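Local coordinates for Esterase/lipase (Uncultured bacterium, PDB 3K6K), which probably hydrolyses carboxylic ester bonds, as an alpha/beta hydrolase of the hormone-sensitive lipase family, at residues Phe21-Leu24 and Leu25-Asn28; Pro280-Phe283 and Gln284-Gly287; Ala165-Leu168 and Lys169-Glu172. All blocks are in the same frame, centred on the assembly; numbering follows the deposited sequence.

Contact 1 (Phe21-Leu24 and Leu25-Asn28)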
loop_
_atom_site.group_PDB
_atom_site.type_symbol
_atom_site.label_atom_id
_atom_site.label_comp_id
_atom_site.label_asym_id
_atom_site.label_seq_id
_atom_site.Cartn_x
_atom_site.Cartn_y
_atom_site.Cartn_z
ATOM N N PHE A 21 11.912 21.802 2.067
ATOM C CA PHE A 21 10.630 22.230 1.562
ATOM C C PHE A 21 9.629 22.163 2.712
ATOM O O PHE A 21 8.793 23.037 2.833
ATOM C CB PHE A 21 10.161 21.356 0.382
ATOM C CG PHE A 21 8.812 21.796 -0.227
ATOM C CD1 PHE A 21 7.764 20.882 -0.378
ATOM C CD2 PHE A 21 8.617 23.106 -0.662
ATOM C CE1 PHE A 21 6.550 21.267 -0.941
ATOM C CE2 PHE A 21 7.395 23.516 -1.223
ATOM C CZ PHE A 21 6.354 22.574 -1.356
ATOM N N LEU A 22 9.740 21.135 3.551
ATOM C CA LEU A 22 8.895 21.024 4.750
ATOM C C LEU A 22 9.015 22.242 5.662
ATOM O O LEU A 22 8.013 22.687 6.238
ATOM C CB LEU A 22 9.190 19.751 5.565
ATOM C CG LEU A 22 8.826 18.493 4.760
ATOM C CD1 LEU A 22 9.272 17.217 5.445
ATOM C CD2 LEU A 22 7.299 18.474 4.411
ATOM N N GLN A 23 10.247 22.746 5.804
ATOM C CA GLN A 23 10.507 23.926 6.632
ATOM C C GLN A 23 9.877 25.174 5.970
ATOM O O GLN A 23 9.373 26.051 6.644
ATOM C CB GLN A 23 12.011 24.103 6.927
ATOM C CG GLN A 23 12.316 25.237 7.938
ATOM C CD GLN A 23 12.746 24.739 9.343
ATOM O OE1 GLN A 23 13.626 25.366 9.988
ATOM N NE2 GLN A 23 12.130 23.641 9.820
ATOM N N LEU A 24 9.869 25.226 4.663
ATOM C CA LEU A 24 9.249 26.313 4.016
ATOM C C LEU A 24 7.749 26.229 4.257
ATOM O O LEU A 24 7.188 27.227 4.597
ATOM C CB LEU A 24 9.650 26.428 2.569
ATOM C CG LEU A 24 8.744 27.204 1.651
ATOM C CD1 LEU A 24 8.536 28.581 2.078
ATOM C CD2 LEU A 24 9.174 27.168 0.231
ATOM N N LEU A 25 7.143 25.042 4.189
ATOM C CA LEU A 25 5.735 24.864 4.581
ATOM C C LEU A 25 5.448 25.175 6.066
ATOM O O LEU A 25 4.415 25.763 6.405
ATOM C CB LEU A 25 5.232 23.470 4.209
ATOM C CG LEU A 25 5.390 23.015 2.738
ATOM C CD1 LEU A 25 4.887 21.594 2.581
ATOM C CD2 LEU A 25 4.717 23.907 1.721
ATOM N N LYS A 26 6.342 24.788 6.956
ATOM C CA LYS A 26 6.164 25.142 8.371
ATOM C C LYS A 26 6.028 26.667 8.516
ATOM O O LYS A 26 5.083 27.149 9.137
ATOM C CB LYS A 26 7.361 24.634 9.173
ATOM C CG LYS A 26 7.272 24.803 10.669
ATOM C CD LYS A 26 8.367 23.947 11.268
ATOM C CE LYS A 26 8.559 24.174 12.725
ATOM N NZ LYS A 26 9.253 22.945 13.195
ATOM N N ILE A 27 6.933 27.426 7.892
ATOM C CA ILE A 27 6.889 28.871 8.020
ATOM C C ILE A 27 5.596 29.456 7.523
ATOM O O ILE A 27 5.057 30.363 8.168
ATOM C CB ILE A 27 8.043 29.606 7.336
ATOM C CG1 ILE A 27 9.387 29.090 7.877
ATOM C CG2 ILE A 27 7.882 31.097 7.599
ATOM C CD1 ILE A 27 10.504 29.366 7.022
ATOM N N ASN A 28 5.078 28.965 6.401
ATOM C CA ASN A 28 3.791 29.493 5.934
ATOM C C ASN A 28 2.671 29.191 6.878
ATOM O O ASN A 28 1.743 29.970 7.033
ATOM C CB ASN A 28 3.420 28.942 4.584
ATOM C CG ASN A 28 4.311 29.470 3.495
ATOM O OD1 ASN A 28 4.131 29.116 2.339
ATOM N ND2 ASN A 28 5.280 30.323 3.851
#
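Leu25 folds its side chain over the ring of Phe21, one helical turn earlier. Its CB lies 3.5 Å from Leu22 O, and CG follows at 3.4 Å from Phe21 O, the same carbonyl that accepts the backbone bond from Leu25 N (2.9 Å, N-H...O 164°). Both methyls settle on the same face of the ring. CD1 takes the CE1 side, 3.9 Å from Phe21 CE1, and also comes within 4.3 Å of Leu22 CD2; CD2 lies 3.7 Å from Phe21 CZ, in a CH-pi contact 28° off the ring normal. Phe21 can receive them because its CG stands anti to the backbone N (chi1 -178°), which swings the ring forward toward the next turn, beneath Leu25. This i to i+4 pairing sits on helix 18-30, near the N terminus of a chain whose core is an alpha/beta hydrolase fold, and it forms the buried side of the helix. There the Phe21 ring also meets the rings of Tyr286 and Phe289, and Leu25 rests on Pro280. A serine in place of Phe21 would probably leave the Leu25 methyls without their aromatic surface and open a gap beside Tyr286. On the exposed side, Gln23 bends at chi2 so that NE2 comes to 4.0 Å from Lys26 CD, while Ile27 CG1 lies over Gln23 O at 3.3 Å.

Contact 2 (Pro280-Phe283 and Gln284-Gly287)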
loop_
_atom_site.group_PDB
_atom_site.type_symbol
_atom_site.label_atom_id
_atom_site.label_comp_id
_atom_site.label_asym_id
_atom_site.label_seq_id
_atom_site.Cartn_x
_atom_site.Cartn_y
_atom_site.Cartn_z
ATOM N N PRO A 280 4.628 16.072 1.952
ATOM C CA PRO A 280 3.457 16.592 2.689
ATOM C C PRO A 280 2.186 16.267 1.934
ATOM O O PRO A 280 2.233 15.613 0.880
ATOM C CB PRO A 280 3.688 18.112 2.648
ATOM C CG PRO A 280 4.306 18.307 1.196
ATOM C CD PRO A 280 5.310 17.143 1.185
ATOM N N HIS A 281 1.070 16.744 2.467
ATOM C CA HIS A 281 -0.238 16.529 1.910
ATOM C C HIS A 281 -0.266 16.882 0.437
ATOM O O HIS A 281 0.209 17.951 0.064
ATOM C CB HIS A 281 -1.181 17.448 2.650
ATOM C CG HIS A 281 -2.612 17.046 2.555
ATOM N ND1 HIS A 281 -3.027 15.741 2.703
ATOM C CD2 HIS A 281 -3.731 17.782 2.331
ATOM C CE1 HIS A 281 -4.340 15.693 2.580
ATOM N NE2 HIS A 281 -4.792 16.912 2.357
ATOM N N VAL A 282 -0.863 16.019 -0.378
ATOM C CA VAL A 282 -0.969 16.183 -1.828
ATOM C C VAL A 282 0.325 16.766 -2.462
ATOM O O VAL A 282 0.313 17.743 -3.196
ATOM C CB VAL A 282 -2.247 16.974 -2.293
ATOM C CG1 VAL A 282 -2.424 16.761 -3.792
ATOM C CG2 VAL A 282 -3.580 16.514 -1.550
ATOM N N PHE A 283 1.439 16.106 -2.222
ATOM C CA PHE A 283 2.727 16.624 -2.645
ATOM C C PHE A 283 2.880 16.754 -4.137
ATOM O O PHE A 283 3.798 17.484 -4.578
ATOM C CB PHE A 283 3.864 15.764 -2.078
ATOM C CG PHE A 283 3.949 14.351 -2.664
ATOM C CD1 PHE A 283 4.806 14.083 -3.724
ATOM C CD2 PHE A 283 3.231 13.309 -2.111
ATOM C CE1 PHE A 283 4.895 12.805 -4.243
ATOM C CE2 PHE A 283 3.334 12.033 -2.588
ATOM C CZ PHE A 283 4.139 11.776 -3.681
ATOM N N GLN A 284 2.009 16.067 -4.897
ATOM C CA GLN A 284 2.068 16.073 -6.335
ATOM C C GLN A 284 1.818 17.502 -6.880
ATOM O O GLN A 284 1.979 17.724 -8.083
ATOM C CB GLN A 284 1.086 15.020 -6.989
ATOM C CG GLN A 284 1.233 13.523 -6.553
ATOM C CD GLN A 284 0.683 13.243 -5.105
ATOM O OE1 GLN A 284 0.252 14.177 -4.382
ATOM N NE2 GLN A 284 0.701 11.976 -4.702
ATOM N N MET A 285 1.357 18.422 -6.021
ATOM C CA MET A 285 1.272 19.833 -6.381
ATOM C C MET A 285 2.638 20.545 -6.561
ATOM O O MET A 285 2.717 21.631 -7.205
ATOM C CB MET A 285 0.415 20.646 -5.380
ATOM C CG MET A 285 -0.901 20.017 -5.043
ATOM S SD MET A 285 -2.358 20.344 -6.058
ATOM C CE MET A 285 -2.916 21.925 -5.432
ATOM N N TYR A 286 3.696 19.955 -6.009
ATOM C CA TYR A 286 4.937 20.683 -5.831
ATOM C C TYR A 286 6.129 20.181 -6.670
ATOM O O TYR A 286 7.291 20.366 -6.280
ATOM C CB TYR A 286 5.263 20.787 -4.331
ATOM C CG TYR A 286 4.017 21.226 -3.516
ATOM C CD1 TYR A 286 3.428 20.387 -2.572
ATOM C CD2 TYR A 286 3.450 22.485 -3.698
ATOM C CE1 TYR A 286 2.278 20.794 -1.865
ATOM C CE2 TYR A 286 2.339 22.912 -2.987
ATOM C CZ TYR A 286 1.749 22.076 -2.078
ATOM O OH TYR A 286 0.614 22.499 -1.436
ATOM N N GLY A 287 5.845 19.589 -7.830
ATOM C CA GLY A 287 6.894 19.199 -8.785
ATOM C C GLY A 287 7.900 20.315 -8.919
ATOM O O GLY A 287 9.099 20.078 -8.926
HETATM O O HOH W 1 -1.253 20.554 -0.512
#
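A water held between Tyr286 OH, at 2.8 Å, and His281 O, to which it donates at 3.0 Å, links the histidine backbone to the tyrosine. Tyr286 CE1 lies close to His281 O as well, the carbonyl meeting the ring at its edge. Val282 O takes the backbone N-H of Met285 at 3.1 Å in an almost straight bond (173°), and CG of Met285 closes on the same oxygen to 3.2 Å. One residue on, Phe283 O accepts Tyr286 N at 2.9 Å, the donor standing above the carbonyl plane. These two i to i+3 bonds wind the chain into a short 3-10 turn. The turn directly follows His281, the probable histidine of a Ser-His-Glu catalytic triad carried, as in other alpha/beta hydrolases, by a loop after the last strand of the sheet. Its ND1 is hydrogen-bonded to Glu251, and its ring touches Ser157 on the likely nucleophile elbow. Gln284 folds back against Phe283: with its chain bent at chi2 (74°), the amide stacks on one face of the ring, the two planes 26° apart, and NE2 lies 3.4 Å from Phe283 CE2. That amide nitrogen also has a weak hydrogen bond to Ser296 OG. On the flank facing helix 96-110, Val282 CG1 packs against Met285 CG at 3.8 Å, and both side chains touch Leu102 of that helix.

Contact 3 (Ala165-Leu168 and Lys169-Glu172)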
loop_
_atom_site.group_PDB
_atom_site.type_symbol
_atom_site.label_atom_id
_atom_site.label_comp_id
_atom_site.label_asym_id
_atom_site.label_seq_id
_atom_site.Cartn_x
_atom_site.Cartn_y
_atom_site.Cartn_z
ATOM N N ALA A 165 -16.705 7.689 -2.459
ATOM C CA ALA A 165 -18.136 8.100 -2.363
ATOM C C ALA A 165 -18.960 8.186 -3.669
ATOM O O ALA A 165 -19.931 7.491 -3.830
ATOM C CB ALA A 165 -18.224 9.398 -1.609
ATOM N N SER A 166 -18.565 9.009 -4.635
ATOM C CA SER A 166 -19.277 9.052 -5.938
ATOM C C SER A 166 -19.515 7.682 -6.618
ATOM O O SER A 166 -20.510 7.507 -7.347
ATOM C CB SER A 166 -18.530 9.939 -6.945
ATOM O OG SER A 166 -17.303 9.335 -7.396
ATOM N N MET A 167 -18.606 6.724 -6.407
ATOM C CA MET A 167 -18.734 5.434 -7.078
ATOM C C MET A 167 -19.640 4.510 -6.264
ATOM O O MET A 167 -20.369 3.681 -6.854
ATOM C CB MET A 167 -17.363 4.788 -7.388
ATOM C CG MET A 167 -16.595 5.587 -8.384
ATOM S SD MET A 167 -17.499 5.680 -9.976
ATOM C CE MET A 167 -18.087 7.420 -9.944
ATOM N N LEU A 168 -19.585 4.640 -4.926
ATOM C CA LEU A 168 -20.539 3.967 -4.082
ATOM C C LEU A 168 -21.979 4.315 -4.510
ATOM O O LEU A 168 -22.765 3.424 -4.787
ATOM C CB LEU A 168 -20.268 4.275 -2.600
ATOM C CG LEU A 168 -18.991 3.621 -2.056
ATOM C CD1 LEU A 168 -18.576 4.133 -0.692
ATOM C CD2 LEU A 168 -19.142 2.104 -2.012
ATOM N N LYS A 169 -22.275 5.611 -4.667
ATOM C CA LYS A 169 -23.573 6.115 -5.149
ATOM C C LYS A 169 -23.799 5.662 -6.606
ATOM O O LYS A 169 -24.911 5.223 -6.999
ATOM C CB LYS A 169 -23.599 7.646 -5.084
ATOM C CG LYS A 169 -24.905 8.300 -4.588
ATOM C CD LYS A 169 -26.063 8.242 -5.553
ATOM C CE LYS A 169 -27.362 8.790 -4.910
ATOM N NZ LYS A 169 -27.615 7.945 -3.693
ATOM N N ALA A 170 -22.754 5.799 -7.419
ATOM C CA ALA A 170 -22.866 5.363 -8.793
ATOM C C ALA A 170 -23.262 3.866 -8.764
ATOM O O ALA A 170 -24.111 3.444 -9.537
ATOM C CB ALA A 170 -21.570 5.586 -9.526
ATOM N N LYS A 171 -22.717 3.099 -7.816
ATOM C CA LYS A 171 -22.985 1.654 -7.714
ATOM C C LYS A 171 -24.424 1.403 -7.246
ATOM O O LYS A 171 -25.116 0.630 -7.914
ATOM C CB LYS A 171 -21.991 0.950 -6.779
ATOM C CG LYS A 171 -21.827 -0.607 -6.966
ATOM C CD LYS A 171 -20.775 -1.227 -5.979
ATOM C CE LYS A 171 -21.359 -1.312 -4.557
ATOM N NZ LYS A 171 -20.388 -1.155 -3.370
ATOM N N GLU A 172 -24.828 2.021 -6.111
ATOM C CA GLU A 172 -26.226 2.023 -5.624
ATOM C C GLU A 172 -27.161 2.222 -6.791
ATOM O O GLU A 172 -28.046 1.428 -6.996
ATOM C CB GLU A 172 -26.507 3.116 -4.576
ATOM C CG GLU A 172 -26.407 2.647 -3.076
ATOM C CD GLU A 172 -26.383 3.821 -2.027
ATOM O OE1 GLU A 172 -25.358 3.987 -1.277
ATOM O OE2 GLU A 172 -27.397 4.587 -1.954
HETATM O O HOH W 2 -22.515 0.915 -2.862
#
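Leu168 lies alongside Lys171, the two side chains pointing the same way, with CD2 of the leucine 3.7 Å from NZ of the lysine. Lys171 starts with CG anti to its backbone N (chi1 -159°) and bends at chi3 and chi4, which brings the ammonium beside the leucine methyl CD2. NZ is hydrogen-bonded to Ser238 O in a neighbouring loop, and it also makes a weak bond to a water that donates to Leu168 O at 3.2 Å. The same carbonyl accepts Glu172 N at 2.8 Å in a nearly straight bond (172°), so a water and a backbone N-H share it in the last turn of the helix. Elsewhere on the turn, Met167, bent at chi2 and chi3, brings CE to 4.0 Å from Ala170 CB. Lys169 NZ and Glu172 OE2 form a long salt bridge at 3.8 Å. All this belongs to the C-terminal part of helix 158-172, the crossover helix between parallel strands 151-156 and 180-184; Met167 and Ala170 press on Tyr138 of helix 129-145, Lys169 on Val135 of that same helix, while Leu168 rests on Ala235 in a loop.

In the fold
From the N terminus, contact 1 comes first, about two turns of helix 18-30. Contact 3 follows in helix 158-172, which connects two neighbouring parallel strands of the central sheet, and contact 2 comes last, in the loop between strand 271-276 and helix 291-305. Each joins consecutive residues, so the three stand in series, none nested or crossed, and none closes a long loop. Contacts 1 and 2 nevertheless meet in space: Phe21 packs on Tyr286 and Leu25 on Pro280, fastening the N-terminal helix to the loop of the probable catalytic histidine. Contact 3 lies across the chain's centre, its nearest atoms about 16 Å from contact 2 and about 26 Å from contact 1.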